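PDB 2FJC: antigen TpF1 from Treponema pallidum, which is a Dps-family mini-ferritin that binds iron and probably oxidises and stores it inside a hollow shell of twelve identical subunits. Local coordinates for residues B[92-97]-B[103-108]; B[34-39]-B[53-58]. All coordinates share one frame; numbering follows the deposited sequence.

From the N terminus, the chain runs through helix 8-38, passes the short 39-40 segment and, after 13 intervening residues, closes contact 2 where residues 34-39 meet residues 53-58 of helix 44-71. It then continues through helix 80-86 before contact 1 opens, joining the loop residues 92-97 to residues 103-108 on helix 99-127 across a five-residue connection. The two contacts follow in series, neither nested nor crossed, with centres about 10 Å apart. They are tied together along the end of helix 8-38: Tyr35 OH lies 2.7 Å from Glu92 OE1, a probable hydrogen bond, and Ile97 N lies 3.0 Å from His38 O, another, where 39-40 and 97-98 pair in parallel. Both contacts also touch the second subunit.

Contact 1 of 2, residues B[92-97]-B[103-108]; sequences ETEKEI and LARVKR
Arg105 reaches from helix 99-127 of the ferritin-like four-helix bundle to the preceding loop, where its guanidinium joins Glu92 and Glu94 in a three-residue salt-bridge network. The electrostatic part is uneven. Glu92 OE1 takes the short bond from Arg105 NH1, at 2.7 Å with an N-H...O angle of 150°. This acceptor lies nearly in the guanidinium plane, yet NH1 approaches from above the carboxylate, 40° out of its plane. Glu94 OE2 is held more loosely: it sits 3.4 Å from both NH1 and NH2 of Arg105, two weak bonds, and its carboxylate stands steeply to the guanidinium, with the planes 78° apart. The two acids therefore share NH1, and their proximity would be expected to stabilise the positive charge of Arg105.

Within the loop the two oxygens of Glu92 divide their roles: OE1 serves the arginine, while OE2 accepts a weak bond from Glu94 N at 3.3 Å.

The apolar part comes from Ile97, whose side chain and that of Arg105 approach from opposite directions. Both carboxylates meet the guanidinium at its edge, whereas the isoleucine tip covers one face. Arg105 spans the gap because its chain is fully extended from CG to NE, and Tyr35 of helix 8-38 packs against it on the way. The network thus joins the loop after helix 80-86 to helix 99-127. Ile97 CD1 lies offset toward the rim of the guanidinium, 3.5 Å from Arg105 CZ and 3.3 Å from Arg105 NH1.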
loop_
_atom_site.group_PDB
_atom_site.type_symbol
_atom_site.label_atom_id
_atom_site.label_comp_id
_atom_site.label_asym_id
_atom_site.label_seq_id
_atom_site.Cartn_x
_atom_site.Cartn_y
_atom_site.Cartn_z
ATOM N N GLU B 92 28.404 -24.811 12.667
ATOM C CA GLU B 92 29.130 -25.056 11.433
ATOM C C GLU B 92 30.504 -24.424 11.588
ATOM O O GLU B 92 30.626 -23.211 11.733
ATOM C CB GLU B 92 28.400 -24.431 10.246
ATOM C CG GLU B 92 29.057 -24.724 8.925
ATOM C CD GLU B 92 29.204 -26.216 8.676
ATOM O OE1 GLU B 92 28.189 -26.876 8.364
ATOM O OE2 GLU B 92 30.336 -26.731 8.805
ATOM N N THR B 93 31.539 -25.254 11.557
ATOM C CA THR B 93 32.904 -24.766 11.723
ATOM C C THR B 93 33.583 -24.434 10.414
ATOM O O THR B 93 34.511 -23.631 10.385
ATOM C CB THR B 93 33.782 -25.792 12.455
ATOM O OG1 THR B 93 33.804 -27.011 11.702
ATOM C CG2 THR B 93 33.244 -26.063 13.859
ATOM N N GLU B 94 33.136 -25.046 9.327
ATOM C CA GLU B 94 33.760 -24.764 8.048
ATOM C C GLU B 94 33.102 -23.617 7.305
ATOM O O GLU B 94 31.923 -23.316 7.500
ATOM C CB GLU B 94 33.778 -26.010 7.162
ATOM C CG GLU B 94 32.431 -26.547 6.751
ATOM C CD GLU B 94 32.551 -27.883 6.029
ATOM O OE1 GLU B 94 33.063 -28.846 6.644
ATOM O OE2 GLU B 94 32.138 -27.968 4.849
ATOM N N LYS B 95 33.910 -22.952 6.486
ATOM C CA LYS B 95 33.465 -21.843 5.650
ATOM C C LYS B 95 33.604 -22.403 4.247
ATOM O O LYS B 95 34.232 -23.456 4.062
ATOM C CB LYS B 95 34.386 -20.630 5.803
ATOM C CG LYS B 95 34.050 -19.686 6.942
ATOM C CD LYS B 95 34.231 -20.333 8.291
ATOM C CE LYS B 95 34.117 -19.304 9.391
ATOM N NZ LYS B 95 34.400 -19.908 10.719
ATOM N N GLU B 96 33.052 -21.710 3.261
ATOM C CA GLU B 96 33.121 -22.199 1.891
ATOM C C GLU B 96 32.486 -23.585 1.862
ATOM O O GLU B 96 33.114 -24.580 2.204
ATOM C CB GLU B 96 34.571 -22.283 1.425
ATOM C CG GLU B 96 34.720 -22.814 0.020
ATOM C CD GLU B 96 36.150 -22.747 -0.470
ATOM O OE1 GLU B 96 36.701 -21.622 -0.537
ATOM O OE2 GLU B 96 36.719 -23.819 -0.788
ATOM N N ILE B 97 31.229 -23.645 1.455
ATOM C CA ILE B 97 30.527 -24.906 1.409
ATOM C C ILE B 97 29.632 -25.004 0.186
ATOM O O ILE B 97 29.102 -24.008 -0.307
ATOM C CB ILE B 97 29.681 -25.093 2.686
ATOM C CG1 ILE B 97 28.932 -26.426 2.630
ATOM C CG2 ILE B 97 28.712 -23.931 2.838
ATOM C CD1 ILE B 97 28.180 -26.766 3.908
ATOM N N LEU B 103 22.354 -27.233 2.123
ATOM C CA LEU B 103 20.939 -27.530 2.218
ATOM C C LEU B 103 20.685 -28.853 2.939
ATOM O O LEU B 103 19.745 -28.963 3.731
ATOM C CB LEU B 103 20.303 -27.553 0.828
ATOM C CG LEU B 103 20.299 -26.213 0.086
ATOM C CD1 LEU B 103 19.548 -26.370 -1.227
ATOM C CD2 LEU B 103 19.671 -25.133 0.956
ATOM N N ALA B 104 21.527 -29.849 2.681
ATOM C CA ALA B 104 21.359 -31.149 3.317
ATOM C C ALA B 104 21.516 -30.994 4.819
ATOM O O ALA B 104 20.829 -31.653 5.597
ATOM C CB ALA B 104 22.380 -32.144 2.785
ATOM N N ARG B 105 22.422 -30.115 5.223
ATOM C CA ARG B 105 22.637 -29.892 6.642
ATOM C C ARG B 105 21.483 -29.139 7.302
ATOM O O ARG B 105 21.094 -29.487 8.418
ATOM C CB ARG B 105 23.962 -29.163 6.881
ATOM C CG ARG B 105 25.145 -29.996 6.461
ATOM C CD ARG B 105 26.473 -29.312 6.676
ATOM N NE ARG B 105 27.517 -30.015 5.937
ATOM C CZ ARG B 105 28.783 -29.622 5.860
ATOM N NH1 ARG B 105 29.188 -28.524 6.486
ATOM N NH2 ARG B 105 29.641 -30.317 5.128
ATOM N N VAL B 106 20.919 -28.127 6.641
ATOM C CA VAL B 106 19.805 -27.432 7.280
ATOM C C VAL B 106 18.602 -28.376 7.321
ATOM O O VAL B 106 17.840 -28.359 8.273
ATOM C CB VAL B 106 19.414 -26.084 6.574
ATOM C CG1 VAL B 106 20.654 -25.339 6.163
ATOM C CG2 VAL B 106 18.500 -26.327 5.403
ATOM N N LYS B 107 18.439 -29.210 6.300
ATOM C CA LYS B 107 17.328 -30.150 6.289
ATOM C C LYS B 107 17.463 -31.062 7.510
ATOM O O LYS B 107 16.487 -31.355 8.201
ATOM C CB LYS B 107 17.344 -30.993 5.009
ATOM C CG LYS B 107 16.256 -32.060 4.941
ATOM C CD LYS B 107 16.211 -32.714 3.575
ATOM C CE LYS B 107 15.054 -33.691 3.444
ATOM N NZ LYS B 107 15.286 -34.915 4.240
ATOM N N ARG B 108 18.689 -31.489 7.776
ATOM C CA ARG B 108 18.975 -32.368 8.897
ATOM C C ARG B 108 18.636 -31.669 10.218
ATOM O O ARG B 108 18.017 -32.267 11.109
ATOM C CB ARG B 108 20.453 -32.766 8.856
ATOM C CG ARG B 108 20.803 -34.076 9.546
ATOM C CD ARG B 108 22.274 -34.454 9.288
ATOM N NE ARG B 108 22.564 -34.502 7.856
ATOM C CZ ARG B 108 23.747 -34.202 7.315
ATOM N NH1 ARG B 108 24.766 -33.833 8.094
ATOM N NH2 ARG B 108 23.910 -34.248 5.993
#

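Contact 2 of 2, residues B[34-39]-B[53-58]; sequences NYHWHI and EYYVSV. With FE (Fe (III) ion), chain S.
His36 CG lies opposite the backbone N about the first torsion (chi1 179°), while CG of Tyr55 sits between the backbone N and the carbonyl carbon (chi1 66°), which carries the phenol across from helix 44-71 to the imidazole on helix 8-38. The result is a T-shaped aromatic pair: ring centroids are 5.3 Å apart, the planes stand at 90°, and the tyrosine edge addresses the histidine face. Tyr55 CE2 makes the approach, 3.8 Å from His36 CD2 and displaced toward the rim of the imidazole. The phenol oxygen stays on the same side of the imidazole, beyond its NE2 rim, with Tyr55 OH 3.7 Å from His36 NE2.

That nitrogen is a metal ligand, with His36 NE2 2.5 Å from the iron(III) ion. Asp63 and Glu67 of a neighbouring subunit complete the protein ligands, so the site spans a subunit interface, as in the ferroxidase centres of Dps proteins. Tyr55 thus flanks a first-shell ligand.

Around the pair, His48 of helix 44-71 stacks on His36 and His33 of helix 8-38 stacks on Tyr55, while Ile39, the first residue to leave helical angles, leads into the short 39-40 segment that pairs in parallel with 97-98.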
loop_
_atom_site.group_PDB
_atom_site.type_symbol
_atom_site.label_atom_id
_atom_site.label_comp_id
_atom_site.label_asym_id
_atom_site.label_seq_id
_atom_site.Cartn_x
_atom_site.Cartn_y
_atom_site.Cartn_z
ATOM N N ASN B 34 25.909 -18.633 8.434
ATOM C CA ASN B 34 27.133 -19.238 7.946
ATOM C C ASN B 34 26.909 -19.717 6.510
ATOM O O ASN B 34 27.656 -19.345 5.614
ATOM C CB ASN B 34 27.526 -20.415 8.834
ATOM C CG ASN B 34 28.935 -20.893 8.571
ATOM O OD1 ASN B 34 29.330 -21.083 7.430
ATOM N ND2 ASN B 34 29.695 -21.100 9.630
ATOM N N TYR B 35 25.879 -20.529 6.284
ATOM C CA TYR B 35 25.608 -21.014 4.935
ATOM C C TYR B 35 25.246 -19.859 4.018
ATOM O O TYR B 35 25.659 -19.810 2.862
ATOM C CB TYR B 35 24.472 -22.034 4.943
ATOM C CG TYR B 35 24.753 -23.214 5.840
ATOM C CD1 TYR B 35 26.011 -23.819 5.846
ATOM C CD2 TYR B 35 23.768 -23.725 6.687
ATOM C CE1 TYR B 35 26.282 -24.887 6.667
ATOM C CE2 TYR B 35 24.031 -24.806 7.514
ATOM C CZ TYR B 35 25.292 -25.383 7.503
ATOM O OH TYR B 35 25.560 -26.444 8.346
ATOM N N HIS B 36 24.465 -18.931 4.549
ATOM C CA HIS B 36 24.025 -17.761 3.812
ATOM C C HIS B 36 25.231 -17.035 3.218
ATOM O O HIS B 36 25.201 -16.593 2.067
ATOM C CB HIS B 36 23.252 -16.834 4.768
ATOM C CG HIS B 36 22.756 -15.563 4.144
ATOM N ND1 HIS B 36 21.816 -15.542 3.131
ATOM C CD2 HIS B 36 23.021 -14.267 4.439
ATOM C CE1 HIS B 36 21.518 -14.288 2.837
ATOM N NE2 HIS B 36 22.236 -13.496 3.615
ATOM N N TRP B 37 26.292 -16.926 4.007
ATOM C CA TRP B 37 27.501 -16.243 3.580
ATOM C C TRP B 37 28.503 -17.060 2.774
ATOM O O TRP B 37 29.122 -16.542 1.843
ATOM C CB TRP B 37 28.253 -15.700 4.788
ATOM C CG TRP B 37 27.502 -14.728 5.599
ATOM C CD1 TRP B 37 26.657 -13.764 5.149
ATOM C CD2 TRP B 37 27.576 -14.571 7.022
ATOM N NE1 TRP B 37 26.197 -13.013 6.201
ATOM C CE2 TRP B 37 26.746 -13.484 7.363
ATOM C CE3 TRP B 37 28.268 -15.242 8.036
ATOM C CZ2 TRP B 37 26.583 -13.047 8.683
ATOM C CZ3 TRP B 37 28.110 -14.809 9.347
ATOM C CH2 TRP B 37 27.272 -13.720 9.658
ATOM N N HIS B 38 28.656 -18.331 3.116
ATOM C CA HIS B 38 29.675 -19.138 2.477
ATOM C C HIS B 38 29.327 -20.152 1.414
ATOM O O HIS B 38 30.213 -20.843 0.923
ATOM C CB HIS B 38 30.497 -19.792 3.576
ATOM C CG HIS B 38 30.988 -18.817 4.596
ATOM N ND1 HIS B 38 30.692 -18.926 5.936
ATOM C CD2 HIS B 38 31.733 -17.696 4.465
ATOM C CE1 HIS B 38 31.235 -17.912 6.589
ATOM N NE2 HIS B 38 31.874 -17.151 5.719
ATOM N N ILE B 39 28.061 -20.270 1.049
ATOM C CA ILE B 39 27.729 -21.209 -0.008
ATOM C C ILE B 39 28.272 -20.609 -1.296
ATOM O O ILE B 39 28.594 -19.427 -1.356
ATOM C CB ILE B 39 26.210 -21.385 -0.201
ATOM C CG1 ILE B 39 25.543 -20.009 -0.326
ATOM C CG2 ILE B 39 25.633 -22.217 0.928
ATOM C CD1 ILE B 39 24.105 -20.067 -0.809
ATOM N N GLU B 53 15.427 -16.276 4.361
ATOM C CA GLU B 53 14.029 -16.510 4.715
ATOM C C GLU B 53 14.023 -17.430 5.927
ATOM O O GLU B 53 13.289 -17.203 6.888
ATOM C CB GLU B 53 13.275 -17.195 3.573
ATOM C CG GLU B 53 12.783 -16.282 2.477
ATOM C CD GLU B 53 12.160 -17.051 1.318
ATOM O OE1 GLU B 53 11.337 -17.975 1.570
ATOM O OE2 GLU B 53 12.494 -16.725 0.152
ATOM N N TYR B 54 14.864 -18.461 5.876
ATOM C CA TYR B 54 14.954 -19.417 6.964
ATOM C C TYR B 54 15.371 -18.799 8.285
ATOM O O TYR B 54 14.714 -19.019 9.307
ATOM C CB TYR B 54 15.925 -20.553 6.626
ATOM C CG TYR B 54 15.414 -21.559 5.610
ATOM C CD1 TYR B 54 14.049 -21.648 5.295
ATOM C CD2 TYR B 54 16.290 -22.455 4.990
ATOM C CE1 TYR B 54 13.573 -22.602 4.390
ATOM C CE2 TYR B 54 15.820 -23.418 4.090
ATOM C CZ TYR B 54 14.467 -23.483 3.796
ATOM O OH TYR B 54 14.012 -24.429 2.910
ATOM N N TYR B 55 16.455 -18.029 8.295
ATOM C CA TYR B 55 16.865 -17.477 9.570
ATOM C C TYR B 55 15.916 -16.411 10.089
ATOM O O TYR B 55 15.851 -16.175 11.290
ATOM C CB TYR B 55 18.339 -17.006 9.552
ATOM C CG TYR B 55 18.755 -15.828 8.677
ATOM C CD1 TYR B 55 18.233 -14.549 8.882
ATOM C CD2 TYR B 55 19.786 -15.974 7.738
ATOM C CE1 TYR B 55 18.736 -13.442 8.188
ATOM C CE2 TYR B 55 20.294 -14.883 7.040
ATOM C CZ TYR B 55 19.769 -13.621 7.270
ATOM O OH TYR B 55 20.297 -12.538 6.604
ATOM N N VAL B 56 15.163 -15.783 9.195
ATOM C CA VAL B 56 14.189 -14.786 9.619
ATOM C C VAL B 56 13.088 -15.575 10.317
ATOM O O VAL B 56 12.617 -15.206 11.387
ATOM C CB VAL B 56 13.588 -14.011 8.406
ATOM C CG1 VAL B 56 12.280 -13.340 8.809
ATOM C CG2 VAL B 56 14.599 -12.963 7.900
ATOM N N SER B 57 12.697 -16.679 9.701
ATOM C CA SER B 57 11.669 -17.534 10.255
ATOM C C SER B 57 12.144 -18.161 11.571
ATOM O O SER B 57 11.390 -18.273 12.537
ATOM C CB SER B 57 11.319 -18.628 9.259
ATOM O OG SER B 57 10.472 -19.589 9.860
ATOM N N VAL B 58 13.406 -18.567 11.606
ATOM C CA VAL B 58 13.966 -19.175 12.794
ATOM C C VAL B 58 13.994 -18.195 13.960
ATOM O O VAL B 58 13.665 -18.557 15.096
ATOM C CB VAL B 58 15.410 -19.689 12.527
ATOM C CG1 VAL B 58 16.174 -19.828 13.833
ATOM C CG2 VAL B 58 15.360 -21.032 11.801
HETATM FE FE FE S . 22.923 -11.172 4.042
#